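FAD dependent oxidoreductase domain-containing protein (PDB 3C4N) binds ADP in its nucleotide pocket and is probably an FAD-dependent oxidoreductase, although its reaction and substrate are not known. Local coordinates at residues A253-P258 / A348-P353; L287-H292 / R315-D320; I80-V85 / L378-G383; T168-S173 / T277-N282. All coordinates share one frame; numbering follows the deposited sequence.

Contact 1: residues A253-P258 / A348-P353; sequences AYRQFP and AWLALP
Tyr254 and Trp349 face each other as a non-hydrogen-bonded pair in the antiparallel pairing of strands 251-260 and 347-352. The Trp349 indole is the broad surface here, and Tyr254 supplies the bump that sits on it. Tyr254 CB lies over the six-membered ring, 3.7 Å from its centroid and almost on the ring normal, a CH-pi contact. Further out, Tyr254 CG is anti to the backbone N (chi1 -177°), which lays the phenol alongside the Ala348 backbone and brings CD1 over the indole face, 3.8 Å from Trp349 NE1. The two ring planes are oblique, at 47°. Arg252 makes a cation-pi contact with the indole. An alanine in place of Trp349 would probably strip the cover from Tyr254 CB, leave Arg252 without its pi partner and let the phenol turn more freely.

The other sheet face carries Ala253, Arg255, Ala348 and Leu350. The small Ala253 leaves a shallow hollow, and the fork of Leu352 reaches into it, with CD2 4.0 Å from Ala253 CB. The Phe257 ring turns its edge to Ala348 and Leu350. Leu350 also approaches Ala78 of the ADP site. Arg255 passes Leu350 CD2, and its NH2 bonds to Pro289 O. Ala253 with Leu350 and Arg255 with Ala348 are the hydrogen-bonded pairs, two N-H...O bonds each. The straightest bond runs from Leu350 N to Ala253 O, 2.9 Å at 175°.

Contact 2: residues L287-H292 / R315-D320; sequences LVPAIH and RELLED
His292 and Asp320 form a hydrogen bond between an imidazole and a carboxylate at the outer side of a contact that is apolar further in. His292 NE2 donates to Asp320 OD2 at 2.7 Å, with an N-H...O angle of 162°. The oxygen lies in the ring plane and uses its syn lone pair. The carboxylate itself is turned 47° from the imidazole, and the two side chains come from opposite directions. Asp320 CG is anti to its carbonyl carbon (chi1 -77°), which aims the carboxylate out from the helix at the ring. A leucine in place of Asp320 would probably leave His292 NE2 without its acceptor and the imidazole freer to turn.

The contact lays the first turns of helix 315-324 against the end of strand 284-288 and the loop after it. Beneath the polar pair, Leu317 meets the loop. Its CD1 is 3.6 Å from Pro289 CG, and its CG rests near the same ring carbon. Leu287 adds a looser touch through CD2, 4.3 Å from Leu317 CD2. Water bridges the backbones and acids at two places. One water accepts from Ala290 N and gives a weak bond to Asp320 OD2. The other accepts from His292 N at 2.8 Å and reaches Glu316 OE1 weakly.

Contact 3: residues I80-V85 / L378-G383; sequences ILAPGV and LADTLG
Asp380 pushes its side chain against the turn at Gly84 and Val85, and it has by far the most surface buried here. Its CB lies 3.2 Å from Val85 O. Its carboxylate lies along the Gly84 backbone, with OD1 3.2 Å from Gly84 CA. Asp380 CG is anti to the carbonyl carbon (chi1 -63°), which directs the carboxylate to this turn. The charge has a partner beyond the turn: OD1 makes a salt bridge with Arg46, next to the ADP-binding residue Met47. That pairing would be expected to stabilise the buried carboxylate as an anion.

Val85 takes part through its backbone, as its CB points away. One water lies 2.9 Å from Val85 O and also bonds to Thr381 OG1. A second water lies between Val85 O and Asp380 OD2. Gly84 comes close with no side chain and has a positive phi of 60°. Ala82 CB and Pro83 CG touch the two carboxylate oxygens, OD1 and OD2 of Asp380, each at 3.9 Å.

The contact joins the loop after helix 78-81, which carries ADP-binding residues, to the first turn of helix 379-398. Pro171 of helix 171-183 touches both Ala82 and Asp380, and Gly84 pairs with Tyr169 of strand 167-169.

Contact 4: residues T168-S173 / T277-N282; sequences TYRPGS and TLRPQN
Thr168 and Gln281 sandwich the guanidinium of Arg279. Thr168 CB sits over the centre of one face, 3.5 Å from Arg279 CZ. Its CG2 extends the cover to Arg279 NE. Gln281 OE1 lies over the centre of the opposite face, 3.8 Å above the plane. Arg279 leaves strand 276-281 with CG anti to the backbone N, then bends at chi2 (70°), which brings its flat end across to strand 167-169.

Hydrogen bonds hold the edge of the same group. Arg279 NH2 gives a weak bond to Tyr169 O, 3.0 Å long at 133°. Arg279 NH1 turns back on its own strand and bonds to Pro280 O at 2.8 Å. Arg279 NE donates to Pro83 O, outside the two segments. The backbone carbonyls and the cover on both faces thus fix the rotation of a buried cation. Thr168 OG1 has other partners, Arg121 and Glu119.

Stacking of flat polar groups makes the outer layer. The Gln281 amide lies on the Arg170 guanidinium with the planes 18° apart, and Gln281 NE2 is 3.8 Å from Arg170 CZ. The two arginine planes are nearly perpendicular, with Gln281 touching both.

Strands 167-169 and 276-281 belong to one mixed sheet but do not pair directly. The arrangement is a buried arginine whose flat end reaches from strand 276-281 to main-chain oxygens of Tyr169, weakly, and of the loop at Pro83. It lies in the second sheet of what is probably an FAD-dependent oxidoreductase fold, with the Tyr169 side chain about 10 Å from the bound ADP.

Overall arrangement
Contact 3 is buried near the centre of the chain, and contact 4 lies beside it, also buried. They are joined by Pro83 O with Arg279 NE and Asp380 O with Tyr169 OH. Both place charged side chains against backbone, but contact 3 uses an acid and water, contact 4 an arginine. Contact 1 is partly buried and is the one with direct strand pairing. It is also the nearest to ADP, through Leu350. Contact 2 lies further out, about 17 Å between its centre and that of the chain, with a His-carboxylate bond on its outer side and leucine against proline within. Contacts 1, 2 and 4 share one sheet: strand 284-288 lies between 251-260 and 276-281.

Contact 1: residues A253-P258 / A348-P353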
# COMPACT_ATOMS: atom_id res chain seq x y z
N ALA A 253 16.61 -18.56 -13.86
CA ALA A 253 17.83 -18.09 -14.49
C ALA A 253 18.12 -16.66 -14.03
O ALA A 253 17.21 -15.84 -13.87
CB ALA A 253 17.71 -18.14 -16.00
N TYR A 254 19.40 -16.37 -13.78
CA TYR A 254 19.79 -15.04 -13.38
C TYR A 254 20.26 -14.31 -14.61
O TYR A 254 21.19 -14.74 -15.29
CB TYR A 254 20.92 -15.06 -12.37
CG TYR A 254 21.29 -13.68 -11.87
CD1 TYR A 254 20.41 -12.93 -11.10
CD2 TYR A 254 22.55 -13.15 -12.12
CE1 TYR A 254 20.77 -11.69 -10.59
CE2 TYR A 254 22.92 -11.92 -11.61
CZ TYR A 254 22.04 -11.20 -10.84
OH TYR A 254 22.44 -10.02 -10.27
N ARG A 255 19.61 -13.19 -14.87
CA ARG A 255 19.92 -12.38 -16.03
C ARG A 255 20.28 -10.98 -15.60
O ARG A 255 19.61 -10.37 -14.77
CB ARG A 255 18.72 -12.36 -16.96
CG ARG A 255 18.89 -11.50 -18.18
CD ARG A 255 17.53 -11.31 -18.84
NE ARG A 255 17.45 -11.98 -20.13
CZ ARG A 255 16.32 -12.19 -20.78
NH1 ARG A 255 15.16 -11.79 -20.25
NH2 ARG A 255 16.34 -12.78 -21.97
N GLN A 256 21.36 -10.47 -16.19
CA GLN A 256 21.84 -9.14 -15.88
C GLN A 256 21.38 -8.19 -16.99
O GLN A 256 21.12 -8.62 -18.11
CB GLN A 256 23.36 -9.17 -15.79
CG GLN A 256 23.89 -10.22 -14.84
CD GLN A 256 25.40 -10.26 -14.80
OE1 GLN A 256 26.06 -10.64 -15.78
NE2 GLN A 256 25.97 -9.87 -13.66
N PHE A 257 21.29 -6.90 -16.67
CA PHE A 257 20.86 -5.92 -17.67
C PHE A 257 21.81 -4.74 -17.76
O PHE A 257 21.42 -3.58 -17.56
CB PHE A 257 19.44 -5.42 -17.34
CG PHE A 257 18.44 -6.52 -17.15
CD1 PHE A 257 18.37 -7.21 -15.94
CD2 PHE A 257 17.54 -6.85 -18.15
CE1 PHE A 257 17.42 -8.21 -15.73
CE2 PHE A 257 16.58 -7.84 -17.96
CZ PHE A 257 16.52 -8.53 -16.75
N PRO A 258 23.09 -5.00 -18.09
CA PRO A 258 24.05 -3.90 -18.20
C PRO A 258 23.59 -2.83 -19.19
O PRO A 258 22.94 -3.13 -20.19
CB PRO A 258 25.34 -4.60 -18.62
CG PRO A 258 24.86 -5.83 -19.33
CD PRO A 258 23.70 -6.28 -18.49
N ALA A 348 18.56 -9.75 -11.91
CA ALA A 348 17.37 -10.30 -11.26
C ALA A 348 17.16 -11.75 -11.63
O ALA A 348 17.67 -12.22 -12.65
CB ALA A 348 16.15 -9.48 -11.65
N TRP A 349 16.39 -12.46 -10.81
CA TRP A 349 16.10 -13.86 -11.11
C TRP A 349 14.75 -13.98 -11.81
O TRP A 349 13.74 -13.45 -11.32
CB TRP A 349 16.09 -14.70 -9.83
CG TRP A 349 17.44 -14.95 -9.24
CD1 TRP A 349 18.08 -14.19 -8.30
CD2 TRP A 349 18.31 -16.04 -9.55
NE1 TRP A 349 19.30 -14.76 -7.99
CE2 TRP A 349 19.46 -15.89 -8.75
CE3 TRP A 349 18.23 -17.13 -10.42
CZ2 TRP A 349 20.53 -16.80 -8.79
CZ3 TRP A 349 19.29 -18.03 -10.47
CH2 TRP A 349 20.43 -17.86 -9.66
N LEU A 350 14.73 -14.65 -12.95
CA LEU A 350 13.49 -14.85 -13.68
C LEU A 350 13.13 -16.32 -13.68
O LEU A 350 14.00 -17.18 -13.80
CB LEU A 350 13.60 -14.37 -15.14
CG LEU A 350 13.53 -12.86 -15.40
CD1 LEU A 350 14.85 -12.20 -15.01
CD2 LEU A 350 13.25 -12.62 -16.88
N ALA A 351 11.84 -16.60 -13.52
CA ALA A 351 11.39 -17.97 -13.53
C ALA A 351 11.43 -18.47 -14.96
O ALA A 351 11.27 -17.70 -15.91
CB ALA A 351 9.96 -18.08 -12.99
N LEU A 352 11.68 -19.76 -15.08
CA LEU A 352 11.74 -20.45 -16.35
C LEU A 352 10.71 -21.57 -16.21
O LEU A 352 10.94 -22.56 -15.51
CB LEU A 352 13.13 -21.02 -16.58
CG LEU A 352 13.92 -20.28 -17.65
CD1 LEU A 352 13.92 -18.79 -17.36
CD2 LEU A 352 15.34 -20.81 -17.72
N PRO A 353 9.54 -21.40 -16.85
CA PRO A 353 8.53 -22.45 -16.74
C PRO A 353 9.06 -23.74 -17.36
O PRO A 353 9.62 -23.74 -18.46
CB PRO A 353 7.35 -21.86 -17.52
CG PRO A 353 7.57 -20.36 -17.45
CD PRO A 353 9.06 -20.26 -17.65

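Contact 2: residues L287-H292 / R315-D320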
# COMPACT_ATOMS: atom_id res chain seq x y z
N LEU A 287 20.98 -3.51 -22.26
CA LEU A 287 21.33 -4.78 -22.89
C LEU A 287 20.58 -5.93 -22.21
O LEU A 287 20.70 -6.12 -21.00
CB LEU A 287 22.86 -4.96 -22.81
CG LEU A 287 23.56 -6.05 -23.62
CD1 LEU A 287 25.03 -5.72 -23.84
CD2 LEU A 287 23.39 -7.36 -22.88
N VAL A 288 19.80 -6.68 -22.98
CA VAL A 288 19.02 -7.82 -22.46
C VAL A 288 19.59 -9.14 -23.00
O VAL A 288 19.22 -9.61 -24.08
CB VAL A 288 17.51 -7.70 -22.87
CG1 VAL A 288 16.69 -8.80 -22.20
CG2 VAL A 288 16.98 -6.34 -22.48
N PRO A 289 20.51 -9.75 -22.23
CA PRO A 289 21.15 -11.01 -22.64
C PRO A 289 20.16 -12.13 -22.93
O PRO A 289 19.02 -12.12 -22.47
CB PRO A 289 22.07 -11.34 -21.46
CG PRO A 289 22.33 -10.01 -20.83
CD PRO A 289 20.96 -9.36 -20.89
N ALA A 290 20.63 -13.11 -23.69
CA ALA A 290 19.80 -14.25 -24.01
C ALA A 290 20.00 -15.24 -22.87
O ALA A 290 21.02 -15.21 -22.17
CB ALA A 290 20.25 -14.86 -25.33
N ILE A 291 19.01 -16.10 -22.66
CA ILE A 291 19.09 -17.12 -21.63
C ILE A 291 19.31 -18.42 -22.40
O ILE A 291 18.41 -18.91 -23.08
CB ILE A 291 17.79 -17.23 -20.81
CG1 ILE A 291 17.35 -15.85 -20.31
CG2 ILE A 291 18.00 -18.17 -19.61
CD1 ILE A 291 18.36 -15.16 -19.42
N HIS A 292 20.52 -18.95 -22.30
CA HIS A 292 20.87 -20.18 -23.00
C HIS A 292 20.40 -21.40 -22.24
O HIS A 292 20.05 -22.41 -22.83
CB HIS A 292 22.38 -20.25 -23.18
CG HIS A 292 22.94 -19.09 -23.93
ND1 HIS A 292 22.55 -18.77 -25.21
CD2 HIS A 292 23.84 -18.14 -23.56
CE1 HIS A 292 23.19 -17.69 -25.60
NE2 HIS A 292 23.98 -17.28 -24.62
N ARG A 315 30.42 -15.06 -17.12
CA ARG A 315 31.26 -15.62 -18.18
C ARG A 315 30.45 -15.80 -19.47
O ARG A 315 30.90 -15.42 -20.56
CB ARG A 315 31.86 -16.95 -17.70
CG ARG A 315 32.65 -17.74 -18.75
CD ARG A 315 33.09 -19.11 -18.19
NE ARG A 315 31.97 -19.85 -17.61
CZ ARG A 315 30.97 -20.39 -18.30
NH1 ARG A 315 30.94 -20.30 -19.62
NH2 ARG A 315 29.98 -21.02 -17.66
N GLU A 316 29.26 -16.36 -19.35
CA GLU A 316 28.44 -16.59 -20.53
C GLU A 316 28.07 -15.34 -21.30
O GLU A 316 28.06 -15.35 -22.53
CB GLU A 316 27.18 -17.34 -20.14
CG GLU A 316 27.46 -18.78 -19.79
CD GLU A 316 26.21 -19.62 -19.81
OE1 GLU A 316 25.34 -19.39 -18.95
OE2 GLU A 316 26.10 -20.51 -20.69
N LEU A 317 27.78 -14.25 -20.59
CA LEU A 317 27.43 -13.00 -21.25
C LEU A 317 28.68 -12.47 -21.95
O LEU A 317 28.62 -11.98 -23.08
CB LEU A 317 26.93 -11.98 -20.23
CG LEU A 317 25.91 -10.95 -20.75
CD1 LEU A 317 25.78 -9.82 -19.74
CD2 LEU A 317 26.33 -10.40 -22.09
N LEU A 318 29.82 -12.58 -21.26
CA LEU A 318 31.10 -12.13 -21.80
C LEU A 318 31.38 -12.82 -23.13
O LEU A 318 31.73 -12.16 -24.11
CB LEU A 318 32.22 -12.46 -20.81
CG LEU A 318 32.81 -11.37 -19.91
CD1 LEU A 318 31.92 -10.12 -19.88
CD2 LEU A 318 33.00 -11.94 -18.51
N GLU A 319 31.21 -14.13 -23.17
CA GLU A 319 31.45 -14.89 -24.38
C GLU A 319 30.51 -14.42 -25.49
O GLU A 319 30.94 -14.20 -26.62
CB GLU A 319 31.25 -16.39 -24.14
CG GLU A 319 31.94 -16.93 -22.89
CD GLU A 319 31.82 -18.43 -22.77
OE1 GLU A 319 30.73 -18.98 -23.02
OE2 GLU A 319 32.82 -19.08 -22.41
N ASP A 320 29.23 -14.27 -25.16
CA ASP A 320 28.24 -13.83 -26.14
C ASP A 320 28.68 -12.51 -26.76
O ASP A 320 28.69 -12.36 -27.99
CB ASP A 320 26.85 -13.66 -25.49
CG ASP A 320 26.14 -14.99 -25.25
OD1 ASP A 320 26.18 -15.87 -26.14
OD2 ASP A 320 25.52 -15.15 -24.17
O HOH W 1 23.21 -13.06 -24.99
O HOH W 2 22.11 -18.77 -20.01

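Contact 3: residues I80-V85 / L378-G383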
# COMPACT_ATOMS: atom_id res chain seq x y z
N ILE A 80 10.84 -4.87 -12.35
CA ILE A 80 11.45 -3.56 -12.47
C ILE A 80 12.53 -3.48 -13.56
O ILE A 80 12.64 -2.46 -14.24
CB ILE A 80 12.04 -3.13 -11.10
CG1 ILE A 80 12.57 -1.70 -11.17
CG2 ILE A 80 13.14 -4.10 -10.68
CD1 ILE A 80 11.50 -0.66 -11.42
N LEU A 81 13.31 -4.54 -13.73
CA LEU A 81 14.39 -4.56 -14.75
C LEU A 81 13.94 -5.08 -16.12
O LEU A 81 14.67 -4.95 -17.10
CB LEU A 81 15.57 -5.42 -14.27
CG LEU A 81 16.27 -5.05 -12.94
CD1 LEU A 81 17.42 -6.03 -12.64
CD2 LEU A 81 16.80 -3.63 -13.03
N ALA A 82 12.77 -5.70 -16.18
CA ALA A 82 12.28 -6.23 -17.45
C ALA A 82 12.28 -5.11 -18.49
O ALA A 82 11.87 -3.99 -18.19
CB ALA A 82 10.87 -6.80 -17.26
N PRO A 83 12.74 -5.39 -19.72
CA PRO A 83 12.75 -4.35 -20.74
C PRO A 83 11.39 -3.88 -21.23
O PRO A 83 11.29 -2.83 -21.86
CB PRO A 83 13.60 -4.97 -21.85
CG PRO A 83 13.40 -6.42 -21.68
CD PRO A 83 13.46 -6.58 -20.18
N GLY A 84 10.34 -4.64 -20.94
CA GLY A 84 9.01 -4.25 -21.39
C GLY A 84 8.87 -4.13 -22.90
O GLY A 84 8.45 -3.09 -23.43
N VAL A 85 9.23 -5.19 -23.62
CA VAL A 85 9.12 -5.18 -25.07
C VAL A 85 8.02 -6.10 -25.57
O VAL A 85 8.08 -7.31 -25.37
CB VAL A 85 10.42 -5.66 -25.75
CG1 VAL A 85 10.24 -5.64 -27.26
CG2 VAL A 85 11.58 -4.78 -25.34
N LEU A 378 9.05 -14.21 -21.48
CA LEU A 378 8.12 -13.69 -22.48
C LEU A 378 7.00 -12.86 -21.84
O LEU A 378 6.07 -12.42 -22.52
CB LEU A 378 7.51 -14.82 -23.33
CG LEU A 378 8.48 -15.62 -24.22
CD1 LEU A 378 7.73 -16.76 -24.86
CD2 LEU A 378 9.11 -14.74 -25.28
N ALA A 379 7.12 -12.62 -20.54
CA ALA A 379 6.10 -11.87 -19.82
C ALA A 379 5.72 -10.52 -20.44
O ALA A 379 4.59 -10.06 -20.28
CB ALA A 379 6.51 -11.68 -18.37
N ASP A 380 6.65 -9.88 -21.15
CA ASP A 380 6.31 -8.60 -21.75
C ASP A 380 5.26 -8.75 -22.86
O ASP A 380 4.46 -7.84 -23.10
CB ASP A 380 7.57 -7.88 -22.27
CG ASP A 380 8.57 -7.54 -21.13
OD1 ASP A 380 8.13 -7.03 -20.07
OD2 ASP A 380 9.79 -7.77 -21.32
N THR A 381 5.23 -9.90 -23.53
CA THR A 381 4.26 -10.11 -24.60
C THR A 381 3.02 -10.90 -24.18
O THR A 381 1.95 -10.73 -24.77
CB THR A 381 4.90 -10.84 -25.80
OG1 THR A 381 6.02 -10.09 -26.29
CG2 THR A 381 3.88 -11.02 -26.94
N LEU A 382 3.17 -11.73 -23.16
CA LEU A 382 2.08 -12.59 -22.71
C LEU A 382 1.72 -12.55 -21.21
O LEU A 382 0.83 -13.28 -20.78
CB LEU A 382 2.46 -14.03 -23.06
CG LEU A 382 2.94 -14.30 -24.49
CD1 LEU A 382 3.62 -15.66 -24.58
CD2 LEU A 382 1.78 -14.23 -25.45
N GLY A 383 2.39 -11.70 -20.43
CA GLY A 383 2.14 -11.64 -18.99
C GLY A 383 0.73 -11.36 -18.48
O GLY A 383 0.19 -12.14 -17.71
O HOH W 3 8.70 -10.05 -24.79
O HOH W 4 11.05 -8.21 -24.28

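Contact 4: residues T168-S173 / T277-N282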
# COMPACT_ATOMS: atom_id res chain seq x y z
N THR A 168 7.15 -0.56 -26.58
CA THR A 168 8.00 -0.52 -25.39
C THR A 168 7.25 0.19 -24.26
O THR A 168 6.53 1.15 -24.49
CB THR A 168 9.36 0.21 -25.59
OG1 THR A 168 9.15 1.46 -26.26
CG2 THR A 168 10.31 -0.65 -26.40
N TYR A 169 7.43 -0.32 -23.05
CA TYR A 169 6.80 0.25 -21.87
C TYR A 169 7.60 -0.16 -20.65
O TYR A 169 8.48 -1.02 -20.75
CB TYR A 169 5.37 -0.26 -21.73
CG TYR A 169 5.26 -1.76 -21.51
CD1 TYR A 169 5.17 -2.31 -20.21
CD2 TYR A 169 5.22 -2.63 -22.60
CE1 TYR A 169 5.02 -3.70 -20.02
CE2 TYR A 169 5.08 -4.00 -22.41
CZ TYR A 169 4.98 -4.53 -21.13
OH TYR A 169 4.80 -5.89 -20.99
N ARG A 170 7.30 0.43 -19.51
CA ARG A 170 8.01 0.07 -18.28
C ARG A 170 7.15 -0.91 -17.48
O ARG A 170 6.08 -0.55 -17.00
CB ARG A 170 8.30 1.32 -17.44
CG ARG A 170 9.15 2.36 -18.15
CD ARG A 170 10.51 1.79 -18.53
NE ARG A 170 11.25 1.32 -17.35
CZ ARG A 170 11.96 2.10 -16.55
NH1 ARG A 170 12.06 3.40 -16.79
NH2 ARG A 170 12.57 1.58 -15.49
N PRO A 171 7.62 -2.15 -17.32
CA PRO A 171 6.87 -3.15 -16.56
C PRO A 171 6.61 -2.67 -15.14
O PRO A 171 5.58 -3.00 -14.54
CB PRO A 171 7.78 -4.38 -16.59
CG PRO A 171 8.54 -4.20 -17.88
CD PRO A 171 8.87 -2.73 -17.85
N GLY A 172 7.56 -1.91 -14.61
CA GLY A 172 7.45 -1.37 -13.26
C GLY A 172 6.21 -0.50 -13.16
O GLY A 172 5.44 -0.61 -12.21
N SER A 173 6.02 0.38 -14.14
CA SER A 173 4.84 1.24 -14.15
C SER A 173 3.56 0.42 -14.30
O SER A 173 2.54 0.74 -13.70
CB SER A 173 4.92 2.24 -15.29
OG SER A 173 5.93 3.20 -15.05
N THR A 277 19.37 -8.46 -26.96
CA THR A 277 18.50 -7.34 -27.30
C THR A 277 19.05 -5.97 -26.86
O THR A 277 19.64 -5.85 -25.79
CB THR A 277 17.08 -7.52 -26.67
OG1 THR A 277 16.53 -8.77 -27.09
CG2 THR A 277 16.15 -6.41 -27.09
N LEU A 278 18.85 -4.96 -27.69
CA LEU A 278 19.27 -3.61 -27.35
C LEU A 278 17.99 -2.79 -27.22
O LEU A 278 17.36 -2.41 -28.22
CB LEU A 278 20.21 -3.05 -28.42
CG LEU A 278 21.59 -3.75 -28.47
CD1 LEU A 278 22.47 -3.17 -29.58
CD2 LEU A 278 22.28 -3.58 -27.11
N ARG A 279 17.60 -2.55 -25.97
CA ARG A 279 16.39 -1.81 -25.64
C ARG A 279 16.68 -0.35 -25.38
O ARG A 279 17.21 0.02 -24.33
CB ARG A 279 15.73 -2.43 -24.40
CG ARG A 279 14.76 -1.50 -23.61
CD ARG A 279 13.46 -1.20 -24.34
NE ARG A 279 12.33 -0.99 -23.42
CZ ARG A 279 11.83 0.20 -23.07
NH1 ARG A 279 12.36 1.32 -23.55
NH2 ARG A 279 10.82 0.27 -22.22
N PRO A 280 16.36 0.52 -26.36
CA PRO A 280 16.60 1.96 -26.19
C PRO A 280 15.82 2.48 -24.98
O PRO A 280 14.62 2.23 -24.84
CB PRO A 280 16.10 2.55 -27.51
CG PRO A 280 15.06 1.55 -27.97
CD PRO A 280 15.71 0.23 -27.66
N GLN A 281 16.50 3.21 -24.11
CA GLN A 281 15.85 3.73 -22.91
C GLN A 281 16.71 4.78 -22.22
O GLN A 281 17.94 4.64 -22.14
CB GLN A 281 15.57 2.58 -21.95
CG GLN A 281 14.76 2.97 -20.74
CD GLN A 281 14.65 1.85 -19.72
OE1 GLN A 281 14.03 0.79 -19.99
NE2 GLN A 281 15.24 2.06 -18.55
N ASN A 282 16.08 5.84 -21.72
CA ASN A 282 16.81 6.90 -21.03
C ASN A 282 17.97 7.45 -21.87
O ASN A 282 19.05 7.71 -21.35
CB ASN A 282 17.36 6.38 -19.70
CG ASN A 282 16.61 6.94 -18.52
OD1 ASN A 282 15.38 6.84 -18.44
ND2 ASN A 282 17.35 7.51 -17.57